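Local coordinates for putative uncharacterized protein (Chaetomium thermophilum, PDB 5T8V), which probably loads cohesin onto chromatin, this chain being the C-terminal, HEAT-repeat part of the Scc2 cohesin loader, at residues 232-237 with 252-257; 716-721 with 753-758; 941-946 with 993-998; 1232-1237 with 1247-1252. All blocks are in the same frame, centred on the assembly; numbering follows the deposited sequence.

Interaction 1. Residues 232-237 with 252-257; sequences LFIETA and GFRLVA
R254 lays the aliphatic part of its side chain against the backbone of L232, bringing CG to 3.6 Å from the L232 carbonyl O. Its CG stands roughly anti to the backbone N (chi1 -152°), so that the chain leaves helix 247-267 beside the 232-237 segment. The next carbon, CD, stays 3.7 Å from the same L232 O and approaches I234, whose CG2 lies 4.4 Å from R254 CD. A bend at chi3 (54°) then turns the guanidinium off this line, and NH2 donates a hydrogen bond to the carbonyl of T294. The arginine thus has two roles: its methylenes pack on the connection and its polar end binds elsewhere. This is a loop-on-helix contact in an alpha-solenoid, where the chain leaving helix 218-232 folds back along helix 247-267, the next helix in sequence. The approach is close, with the CA atoms of L232 and R254 only 5.2 Å apart. One turn further along the helix, A257 points its methyl toward the loop, placing CB 4.2 Å from L232 N. No hydrogen bond joins the two segments. Side chains of helix 149-172, among them I167 and M168, pack against I234, and I167 also meets F253.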
# COMPACT_ATOMS: atom_id res chain seq x y z
N LEU A 232 0.93 -40.41 -18.68
CA LEU A 232 1.26 -39.41 -17.67
C LEU A 232 -0.00 -38.81 -17.06
O LEU A 232 -0.05 -38.56 -15.85
CB LEU A 232 2.13 -38.33 -18.29
CG LEU A 232 2.67 -37.23 -17.36
CD1 LEU A 232 3.67 -37.79 -16.37
CD2 LEU A 232 3.29 -36.13 -18.20
N PHE A 233 -1.03 -38.59 -17.87
CA PHE A 233 -2.28 -37.98 -17.43
C PHE A 233 -3.36 -39.03 -17.14
O PHE A 233 -4.55 -38.75 -17.31
CB PHE A 233 -2.77 -36.98 -18.47
CG PHE A 233 -1.75 -35.95 -18.84
CD1 PHE A 233 -1.60 -34.79 -18.09
CD2 PHE A 233 -0.92 -36.14 -19.93
CE1 PHE A 233 -0.65 -33.84 -18.43
CE2 PHE A 233 0.03 -35.20 -20.28
CZ PHE A 233 0.17 -34.05 -19.52
N ILE A 234 -2.95 -40.23 -16.73
CA ILE A 234 -3.90 -41.25 -16.34
C ILE A 234 -4.77 -40.73 -15.20
O ILE A 234 -4.29 -40.03 -14.31
CB ILE A 234 -3.16 -42.54 -15.95
CG1 ILE A 234 -4.14 -43.64 -15.57
CG2 ILE A 234 -2.18 -42.27 -14.81
CD1 ILE A 234 -3.49 -45.00 -15.40
N GLU A 235 -6.06 -41.08 -15.23
CA GLU A 235 -7.01 -40.57 -14.25
C GLU A 235 -7.22 -41.62 -13.16
O GLU A 235 -8.20 -42.36 -13.14
CB GLU A 235 -8.33 -40.19 -14.91
CG GLU A 235 -8.44 -38.71 -15.22
CD GLU A 235 -9.88 -38.25 -15.33
OE1 GLU A 235 -10.66 -38.90 -16.06
OE2 GLU A 235 -10.23 -37.25 -14.68
N THR A 236 -6.27 -41.67 -12.23
CA THR A 236 -6.45 -42.41 -11.00
C THR A 236 -7.68 -41.89 -10.27
O THR A 236 -8.02 -40.71 -10.34
CB THR A 236 -5.21 -42.29 -10.12
OG1 THR A 236 -4.09 -42.89 -10.79
CG2 THR A 236 -5.41 -42.98 -8.78
N ALA A 237 -8.35 -42.78 -9.55
CA ALA A 237 -9.54 -42.40 -8.80
C ALA A 237 -9.16 -41.64 -7.54
O ALA A 237 -8.03 -41.72 -7.04
CB ALA A 237 -10.36 -43.63 -8.44
N GLY A 252 1.96 -46.51 -10.21
CA GLY A 252 3.12 -47.16 -10.79
C GLY A 252 3.22 -46.92 -12.28
O GLY A 252 4.30 -46.67 -12.82
N PHE A 253 2.08 -46.99 -12.98
CA PHE A 253 2.11 -46.67 -14.40
C PHE A 253 2.60 -45.25 -14.63
O PHE A 253 3.47 -45.01 -15.49
CB PHE A 253 0.73 -46.86 -15.02
CG PHE A 253 0.42 -48.29 -15.36
CD1 PHE A 253 1.04 -48.89 -16.44
CD2 PHE A 253 -0.47 -49.02 -14.60
CE1 PHE A 253 0.76 -50.21 -16.76
CE2 PHE A 253 -0.75 -50.33 -14.92
CZ PHE A 253 -0.13 -50.92 -16.00
N ARG A 254 2.06 -44.28 -13.89
CA ARG A 254 2.51 -42.89 -14.03
C ARG A 254 4.03 -42.80 -13.89
O ARG A 254 4.71 -42.15 -14.71
CB ARG A 254 1.82 -42.02 -12.99
CG ARG A 254 1.64 -40.56 -13.39
CD ARG A 254 0.64 -39.87 -12.47
NE ARG A 254 1.00 -40.01 -11.06
CZ ARG A 254 0.20 -39.71 -10.04
NH1 ARG A 254 -1.02 -39.25 -10.26
NH2 ARG A 254 0.62 -39.87 -8.79
N LEU A 255 4.58 -43.45 -12.87
CA LEU A 255 6.03 -43.39 -12.64
C LEU A 255 6.80 -43.99 -13.82
O LEU A 255 7.76 -43.39 -14.31
CB LEU A 255 6.38 -44.11 -11.34
CG LEU A 255 6.51 -43.19 -10.13
CD1 LEU A 255 6.42 -43.97 -8.84
CD2 LEU A 255 7.82 -42.42 -10.21
N VAL A 256 6.39 -45.18 -14.27
CA VAL A 256 7.04 -45.79 -15.43
C VAL A 256 7.03 -44.83 -16.61
O VAL A 256 8.02 -44.71 -17.35
CB VAL A 256 6.36 -47.13 -15.77
CG1 VAL A 256 6.74 -47.59 -17.18
CG2 VAL A 256 6.75 -48.18 -14.75
N ALA A 257 5.91 -44.13 -16.82
CA ALA A 257 5.83 -43.19 -17.93
C ALA A 257 6.84 -42.06 -17.76
O ALA A 257 7.53 -41.68 -18.72
CB ALA A 257 4.41 -42.63 -18.04

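Interaction 2. Residues 716-721 with 753-758; sequences IYLRNS and EEIWFA
Y717 reaches across from helix 703-719 with its ring covered by I755 and its hydroxyl beside W756. CB points toward residues 753-758, and with CG anti to the backbone N (chi1 -176°) the ring extends into the gap between the two segments. At its base, Y717 CG lies 4.1 Å from I755 CD1. Along one flank, Y717 CD1 meets I755 CG2 at 4.0 Å, and further out Y717 CE1 packs on I755 CB at 3.7 Å. Over the ring itself stands I755 CD1, 3.9 Å from the Y717 centroid and 1° from the ring normal, an almost centred CH-pi contact. At the tip, Y717 OH accepts a weak, strongly bent hydrogen bond from W756 NE1 (3.3 Å, 126° at the hydrogen), approaching the indole at its edge. Were an alanine here, the methyl of I755 would probably lose the surface it rests on and W756 NE1 its hydroxyl partner. Beside the ring, L718 CD2 extends the apolar patch by touching I755 CG2 at 4.0 Å. R726 adds a cation-pi interaction with Y717 and also binds its carbonyl. Helix 723-735 comes between the two helices in sequence and supplies L733 to I755. Such side-by-side packing of next-but-one helices, here at their C-terminal ends, is characteristic of the HEAT-repeat solenoid.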
# COMPACT_ATOMS: atom_id res chain seq x y z
N ILE A 716 -4.70 1.92 19.07
CA ILE A 716 -3.40 2.16 19.69
C ILE A 716 -3.57 2.85 21.03
O ILE A 716 -2.85 2.56 22.00
CB ILE A 716 -2.50 2.98 18.74
CG1 ILE A 716 -2.28 2.21 17.43
CG2 ILE A 716 -1.17 3.28 19.41
CD1 ILE A 716 -1.69 3.05 16.31
N TYR A 717 -4.51 3.80 21.12
CA TYR A 717 -4.76 4.46 22.39
C TYR A 717 -5.12 3.45 23.47
O TYR A 717 -4.65 3.56 24.61
CB TYR A 717 -5.88 5.49 22.23
CG TYR A 717 -6.16 6.30 23.48
CD1 TYR A 717 -6.90 5.77 24.53
CD2 TYR A 717 -5.67 7.60 23.61
CE1 TYR A 717 -7.15 6.51 25.67
CE2 TYR A 717 -5.92 8.34 24.75
CZ TYR A 717 -6.66 7.79 25.78
OH TYR A 717 -6.90 8.52 26.92
N LEU A 718 -5.94 2.46 23.13
CA LEU A 718 -6.30 1.45 24.12
C LEU A 718 -5.13 0.54 24.44
O LEU A 718 -4.95 0.12 25.59
CB LEU A 718 -7.50 0.64 23.64
CG LEU A 718 -8.81 1.40 23.41
CD1 LEU A 718 -9.92 0.44 23.01
CD2 LEU A 718 -9.22 2.20 24.65
N ARG A 719 -4.30 0.21 23.44
CA ARG A 719 -3.18 -0.69 23.67
C ARG A 719 -2.11 -0.05 24.55
O ARG A 719 -1.73 -0.60 25.59
CB ARG A 719 -2.56 -1.12 22.34
CG ARG A 719 -3.41 -2.06 21.51
CD ARG A 719 -2.56 -2.80 20.48
NE ARG A 719 -3.09 -2.68 19.13
CZ ARG A 719 -2.61 -1.90 18.17
NH1 ARG A 719 -1.54 -1.14 18.38
NH2 ARG A 719 -3.19 -1.88 16.98
N ASN A 720 -1.61 1.11 24.14
CA ASN A 720 -0.42 1.70 24.73
C ASN A 720 -0.81 2.60 25.90
O ASN A 720 -1.66 3.48 25.76
CB ASN A 720 0.34 2.50 23.68
CG ASN A 720 1.83 2.49 23.92
OD1 ASN A 720 2.30 2.69 25.04
ND2 ASN A 720 2.60 2.26 22.85
N SER A 721 -0.16 2.39 27.05
CA SER A 721 -0.39 3.21 28.23
C SER A 721 0.53 4.42 28.29
O SER A 721 0.46 5.18 29.26
CB SER A 721 -0.20 2.37 29.50
OG SER A 721 1.11 1.83 29.56
N GLU A 753 -15.87 9.77 23.23
CA GLU A 753 -16.77 9.28 24.26
C GLU A 753 -16.32 7.92 24.77
O GLU A 753 -16.44 7.63 25.97
CB GLU A 753 -18.20 9.18 23.71
CG GLU A 753 -18.77 10.49 23.19
CD GLU A 753 -20.24 10.39 22.83
OE1 GLU A 753 -20.90 9.42 23.26
OE2 GLU A 753 -20.74 11.28 22.11
N GLU A 754 -15.80 7.07 23.89
CA GLU A 754 -15.41 5.73 24.30
C GLU A 754 -14.17 5.75 25.18
O GLU A 754 -14.14 5.12 26.24
CB GLU A 754 -15.19 4.85 23.07
CG GLU A 754 -14.88 3.40 23.40
CD GLU A 754 -14.78 2.53 22.17
OE1 GLU A 754 -15.15 3.00 21.07
OE2 GLU A 754 -14.31 1.37 22.29
N ILE A 755 -13.13 6.47 24.76
CA ILE A 755 -11.84 6.39 25.43
C ILE A 755 -11.72 7.32 26.64
O ILE A 755 -10.89 7.06 27.52
CB ILE A 755 -10.68 6.68 24.45
CG1 ILE A 755 -10.78 8.10 23.89
CG2 ILE A 755 -10.68 5.64 23.33
CD1 ILE A 755 -9.62 8.50 23.00
N TRP A 756 -12.51 8.39 26.70
CA TRP A 756 -12.45 9.34 27.80
C TRP A 756 -13.64 9.25 28.74
O TRP A 756 -13.47 9.21 29.96
CB TRP A 756 -12.33 10.78 27.26
CG TRP A 756 -10.93 11.22 27.00
CD1 TRP A 756 -9.84 10.43 26.75
CD2 TRP A 756 -10.45 12.57 26.97
NE1 TRP A 756 -8.72 11.20 26.57
CE2 TRP A 756 -9.07 12.52 26.70
CE3 TRP A 756 -11.05 13.82 27.15
CZ2 TRP A 756 -8.28 13.67 26.60
CZ3 TRP A 756 -10.28 14.96 27.06
CH2 TRP A 756 -8.91 14.88 26.78
N PHE A 757 -14.86 9.22 28.19
CA PHE A 757 -16.06 9.26 29.01
C PHE A 757 -16.82 7.94 28.94
O PHE A 757 -17.96 7.90 28.45
CB PHE A 757 -16.96 10.42 28.57
CG PHE A 757 -16.22 11.72 28.44
CD1 PHE A 757 -15.81 12.41 29.56
CD2 PHE A 757 -15.95 12.26 27.19
CE1 PHE A 757 -15.14 13.61 29.45
CE2 PHE A 757 -15.28 13.45 27.07
CZ PHE A 757 -14.87 14.13 28.20
N ALA A 758 -16.21 6.87 29.43
CA ALA A 758 -16.84 5.56 29.47
C ALA A 758 -16.60 4.92 30.83
O ALA A 758 -15.57 5.19 31.47
CB ALA A 758 -16.31 4.64 28.37

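Interaction 3. Residues 941-946 with 993-998; sequences PLARLV and HEMFKE
This is a purely apolar contact between a helix and an interhelical linker, in which M995 and F996 close on A943 and V946. Residues 941-946 belong to helix 940-960, whereas 993-998 lie in the connection from helix 969-986 to helix 1009-1016, coiled with helical backbone angles but without regular helical bonding. A943 and V946, three residues apart, present one face of the helix, and both direct their side chains toward the linker. The small methyl of A943 lets the linker come near: its CB meets M995 CG at 3.7 Å, and F996 CE1 approaches A943 CB from another direction at 4.1 Å. M995 CG is placed there by a chi1 of 174°, anti to the backbone N, before the chain bends at chi2. V946 receives the far end of the phenyl ring. Its CG1 sits in the ring plane at the edge, 3.7 Å from F996 CE2 and 4.0 Å from F996 CZ, and the two side chains cross at about a right angle. With a serine in place of F996, the edge contact to V946 would disappear and a gap would probably open between the linker and the helix. I947, next to V946 in sequence and one turn on from A943, touches both M995 and F996, while V1008 also packs on F996. A983 of helix 969-986 borders V946. The arrangement is that of an alpha-solenoid in which a long connection folds back over an earlier helix and covers its apolar face.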
# COMPACT_ATOMS: atom_id res chain seq x y z
N PRO A 941 -21.79 48.58 46.13
CA PRO A 941 -20.32 48.56 45.96
C PRO A 941 -19.89 48.77 44.52
O PRO A 941 -18.94 49.53 44.26
CB PRO A 941 -19.92 47.18 46.50
CG PRO A 941 -21.18 46.41 46.63
CD PRO A 941 -22.26 47.40 46.87
N LEU A 942 -20.55 48.11 43.57
CA LEU A 942 -20.23 48.33 42.16
C LEU A 942 -20.46 49.79 41.77
O LEU A 942 -19.58 50.44 41.20
CB LEU A 942 -21.07 47.40 41.28
CG LEU A 942 -20.67 45.93 41.28
CD1 LEU A 942 -21.70 45.10 40.54
CD2 LEU A 942 -19.30 45.75 40.66
N ALA A 943 -21.65 50.32 42.08
CA ALA A 943 -21.93 51.72 41.78
C ALA A 943 -20.86 52.63 42.37
O ALA A 943 -20.46 53.62 41.74
CB ALA A 943 -23.31 52.10 42.32
N ARG A 944 -20.39 52.31 43.57
CA ARG A 944 -19.33 53.10 44.19
C ARG A 944 -18.05 53.02 43.39
O ARG A 944 -17.35 54.03 43.20
CB ARG A 944 -19.11 52.62 45.63
CG ARG A 944 -18.07 53.41 46.41
CD ARG A 944 -17.87 52.82 47.80
NE ARG A 944 -17.39 51.44 47.75
CZ ARG A 944 -17.21 50.66 48.81
NH1 ARG A 944 -17.46 51.12 50.03
NH2 ARG A 944 -16.77 49.42 48.65
N LEU A 945 -17.71 51.82 42.90
CA LEU A 945 -16.52 51.67 42.06
C LEU A 945 -16.63 52.53 40.80
O LEU A 945 -15.71 53.29 40.46
CB LEU A 945 -16.33 50.20 41.71
CG LEU A 945 -15.19 49.83 40.77
CD1 LEU A 945 -13.86 50.35 41.30
CD2 LEU A 945 -15.15 48.32 40.59
N VAL A 946 -17.76 52.42 40.09
CA VAL A 946 -17.96 53.18 38.87
C VAL A 946 -17.87 54.68 39.16
O VAL A 946 -17.19 55.43 38.44
CB VAL A 946 -19.31 52.81 38.22
CG1 VAL A 946 -19.53 53.61 36.93
CG2 VAL A 946 -19.38 51.32 37.94
N HIS A 993 -30.38 54.51 38.79
CA HIS A 993 -30.26 55.83 38.19
C HIS A 993 -30.26 56.95 39.22
O HIS A 993 -30.00 58.11 38.86
CB HIS A 993 -31.38 56.06 37.18
CG HIS A 993 -32.76 55.96 37.77
ND1 HIS A 993 -33.35 54.75 38.06
CD2 HIS A 993 -33.66 56.91 38.10
CE1 HIS A 993 -34.56 54.96 38.56
NE2 HIS A 993 -34.77 56.27 38.59
N GLU A 994 -30.54 56.65 40.49
CA GLU A 994 -30.52 57.65 41.55
C GLU A 994 -29.22 57.65 42.34
O GLU A 994 -28.80 58.71 42.82
CB GLU A 994 -31.69 57.43 42.51
CG GLU A 994 -32.32 58.72 43.03
CD GLU A 994 -32.96 59.54 41.93
OE1 GLU A 994 -33.34 58.95 40.90
OE2 GLU A 994 -33.08 60.77 42.10
N MET A 995 -28.57 56.49 42.48
CA MET A 995 -27.29 56.43 43.17
C MET A 995 -26.23 57.29 42.48
O MET A 995 -25.28 57.72 43.14
CB MET A 995 -26.80 54.98 43.25
CG MET A 995 -25.40 54.80 43.83
SD MET A 995 -25.24 55.41 45.52
CE MET A 995 -23.49 55.15 45.80
N PHE A 996 -26.39 57.56 41.19
CA PHE A 996 -25.40 58.33 40.44
C PHE A 996 -25.70 59.82 40.44
O PHE A 996 -24.76 60.63 40.34
CB PHE A 996 -25.33 57.83 39.00
CG PHE A 996 -24.57 56.54 38.85
CD1 PHE A 996 -25.18 55.32 39.10
CD2 PHE A 996 -23.24 56.54 38.46
CE1 PHE A 996 -24.48 54.14 38.96
CE2 PHE A 996 -22.53 55.36 38.32
CZ PHE A 996 -23.16 54.16 38.57
N LYS A 997 -26.97 60.22 40.56
CA LYS A 997 -27.28 61.65 40.54
C LYS A 997 -26.79 62.35 41.80
O LYS A 997 -26.54 63.56 41.77
CB LYS A 997 -28.78 61.86 40.36
CG LYS A 997 -29.14 63.29 39.96
CD LYS A 997 -30.62 63.60 40.14
CE LYS A 997 -30.91 65.05 39.78
NZ LYS A 997 -32.33 65.41 40.01
N GLU A 998 -26.65 61.61 42.90
CA GLU A 998 -26.20 62.23 44.15
C GLU A 998 -24.78 62.76 44.02
O GLU A 998 -24.41 63.72 44.71
CB GLU A 998 -26.29 61.23 45.30
CG GLU A 998 -27.65 60.57 45.46
CD GLU A 998 -28.79 61.57 45.55
OE1 GLU A 998 -29.33 61.96 44.49
OE2 GLU A 998 -29.14 61.98 46.67

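Interaction 4. Residues 1232-1237 with 1247-1252; sequences LFMEVL and KFLEKL
The rings of F1233 and F1248 meet in the closely packed half of this contact, F1248 turning its edge toward the face of F1233. The centroids are 4.6 Å apart and the planes inclined at 50°, so the edge-to-face pair is tilted well away from a perpendicular T. F1248 CE1 sits over the rim of the F1233 ring, 3.6 Å from F1233 CE2. M1234 approaches F1248 from another direction, its CG 3.7 Å from F1248 CE2. Beyond that point the methionine meets L1249: M1234 SD is 3.6 Å from L1249 CD2, and a bend at chi3 (66°) keeps M1234 CE close to the same methyl, at 3.7 Å. Y1200 adds a second edge-to-face partner to F1248, and F1286 covers both M1234 and L1249. The contact loosens beside this cluster. L1237 points toward the other helix, yet its side chain stops 5.1 Å short and packs on Y1200 instead. K1247, on the outer side of its helix, is exposed, and E1250 and K1251 are partly so. The axes of the two short helical segments approach to 12.0 Å at 151°, a wide separation bridged by large side chains. Helices 1231-1240 and 1243-1254, consecutive and joined by a very short turn, form an antiparallel helical hairpin, as in HEAT-type solenoids.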
# COMPACT_ATOMS: atom_id res chain seq x y z
N LEU A 1232 -10.81 30.07 -7.32
CA LEU A 1232 -11.94 30.16 -6.40
C LEU A 1232 -13.18 30.66 -7.13
O LEU A 1232 -14.25 30.05 -7.07
CB LEU A 1232 -11.61 31.07 -5.22
CG LEU A 1232 -10.51 30.68 -4.23
CD1 LEU A 1232 -10.50 29.17 -3.98
CD2 LEU A 1232 -9.14 31.18 -4.69
N PHE A 1233 -13.04 31.78 -7.84
CA PHE A 1233 -14.15 32.35 -8.60
C PHE A 1233 -14.86 31.27 -9.41
O PHE A 1233 -16.04 30.97 -9.17
CB PHE A 1233 -13.62 33.46 -9.51
CG PHE A 1233 -14.68 34.45 -9.96
CD1 PHE A 1233 -16.03 34.13 -9.91
CD2 PHE A 1233 -14.30 35.69 -10.44
CE1 PHE A 1233 -16.98 35.04 -10.32
CE2 PHE A 1233 -15.25 36.61 -10.85
CZ PHE A 1233 -16.59 36.28 -10.80
N MET A 1234 -14.15 30.66 -10.36
CA MET A 1234 -14.77 29.65 -11.19
C MET A 1234 -15.30 28.48 -10.37
O MET A 1234 -16.32 27.89 -10.72
CB MET A 1234 -13.78 29.15 -12.24
CG MET A 1234 -13.53 30.15 -13.35
SD MET A 1234 -12.95 29.39 -14.88
CE MET A 1234 -14.38 28.45 -15.36
N GLU A 1235 -14.63 28.15 -9.26
CA GLU A 1235 -15.14 27.08 -8.41
C GLU A 1235 -16.54 27.42 -7.92
O GLU A 1235 -17.44 26.57 -7.92
CB GLU A 1235 -14.20 26.84 -7.23
CG GLU A 1235 -14.54 25.59 -6.43
CD GLU A 1235 -13.41 25.15 -5.51
OE1 GLU A 1235 -13.33 25.68 -4.38
OE2 GLU A 1235 -12.61 24.29 -5.93
N VAL A 1236 -16.76 28.67 -7.51
CA VAL A 1236 -18.10 29.10 -7.11
C VAL A 1236 -19.06 29.01 -8.28
O VAL A 1236 -20.24 28.70 -8.10
CB VAL A 1236 -18.04 30.53 -6.52
CG1 VAL A 1236 -19.44 31.03 -6.19
CG2 VAL A 1236 -17.16 30.55 -5.28
N LEU A 1237 -18.57 29.27 -9.50
CA LEU A 1237 -19.40 29.13 -10.69
C LEU A 1237 -19.66 27.68 -11.06
O LEU A 1237 -20.35 27.42 -12.05
CB LEU A 1237 -18.75 29.86 -11.86
CG LEU A 1237 -19.10 31.35 -12.00
CD1 LEU A 1237 -20.53 31.51 -12.49
CD2 LEU A 1237 -18.90 32.09 -10.69
N LYS A 1247 -20.19 31.95 -20.52
CA LYS A 1247 -20.13 33.38 -20.80
C LYS A 1247 -19.06 34.06 -19.97
O LYS A 1247 -18.34 34.94 -20.46
CB LYS A 1247 -21.50 34.02 -20.56
CG LYS A 1247 -21.58 35.48 -21.01
CD LYS A 1247 -21.30 35.64 -22.50
CE LYS A 1247 -21.45 37.08 -22.95
NZ LYS A 1247 -20.46 37.98 -22.31
N PHE A 1248 -18.93 33.67 -18.70
CA PHE A 1248 -17.88 34.24 -17.86
C PHE A 1248 -16.53 34.13 -18.56
O PHE A 1248 -15.84 35.14 -18.77
CB PHE A 1248 -17.84 33.54 -16.50
CG PHE A 1248 -16.67 33.95 -15.65
CD1 PHE A 1248 -16.64 35.20 -15.06
CD2 PHE A 1248 -15.61 33.08 -15.44
CE1 PHE A 1248 -15.56 35.58 -14.27
CE2 PHE A 1248 -14.53 33.46 -14.66
CZ PHE A 1248 -14.51 34.71 -14.08
N LEU A 1249 -16.15 32.91 -18.95
CA LEU A 1249 -14.94 32.73 -19.75
C LEU A 1249 -14.93 33.69 -20.93
O LEU A 1249 -13.97 34.44 -21.14
CB LEU A 1249 -14.84 31.28 -20.23
CG LEU A 1249 -14.70 30.21 -19.14
CD1 LEU A 1249 -14.70 28.83 -19.77
CD2 LEU A 1249 -13.43 30.43 -18.33
N GLU A 1250 -16.02 33.70 -21.71
CA GLU A 1250 -16.09 34.61 -22.85
C GLU A 1250 -15.86 36.04 -22.40
O GLU A 1250 -15.09 36.78 -23.02
CB GLU A 1250 -17.43 34.46 -23.56
CG GLU A 1250 -17.60 33.12 -24.26
CD GLU A 1250 -18.89 33.02 -25.04
OE1 GLU A 1250 -19.81 33.81 -24.77
OE2 GLU A 1250 -18.97 32.16 -25.94
N LYS A 1251 -16.50 36.45 -21.30
CA LYS A 1251 -16.30 37.81 -20.81
C LYS A 1251 -14.83 38.07 -20.52
O LYS A 1251 -14.30 39.14 -20.87
CB LYS A 1251 -17.15 38.05 -19.56
CG LYS A 1251 -17.05 39.47 -18.98
CD LYS A 1251 -17.23 40.56 -20.04
CE LYS A 1251 -18.56 40.45 -20.78
NZ LYS A 1251 -19.74 40.69 -19.89
N LEU A 1252 -14.14 37.11 -19.91
CA LEU A 1252 -12.70 37.24 -19.73
C LEU A 1252 -12.03 37.59 -21.05
O LEU A 1252 -11.30 38.58 -21.15
CB LEU A 1252 -12.11 35.94 -19.16
CG LEU A 1252 -12.19 35.74 -17.65
CD1 LEU A 1252 -11.94 34.29 -17.30
CD2 LEU A 1252 -11.18 36.64 -16.96

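How the interactions relate
The four contacts follow one another along the chain, each closing before the next opens, and none touches another. Interaction 1 and interaction 3 are the most distant pair, with centres 115 Å apart on opposite sides of the chain's centre. Interaction 2 is the most central, its centre 27 Å from that of the chain, and lies 62 Å from interaction 1 and 55 Å from interaction 3 between centres. Interaction 4 is nearest to interaction 2: 49 Å between centres and about 31 Å between nearest atoms. Interaction 2 falls in the PDS5-like region, interaction 4 in the cohesion C-terminal region. Together they sample helix-helix and linker-helix packing along an elongated solenoid.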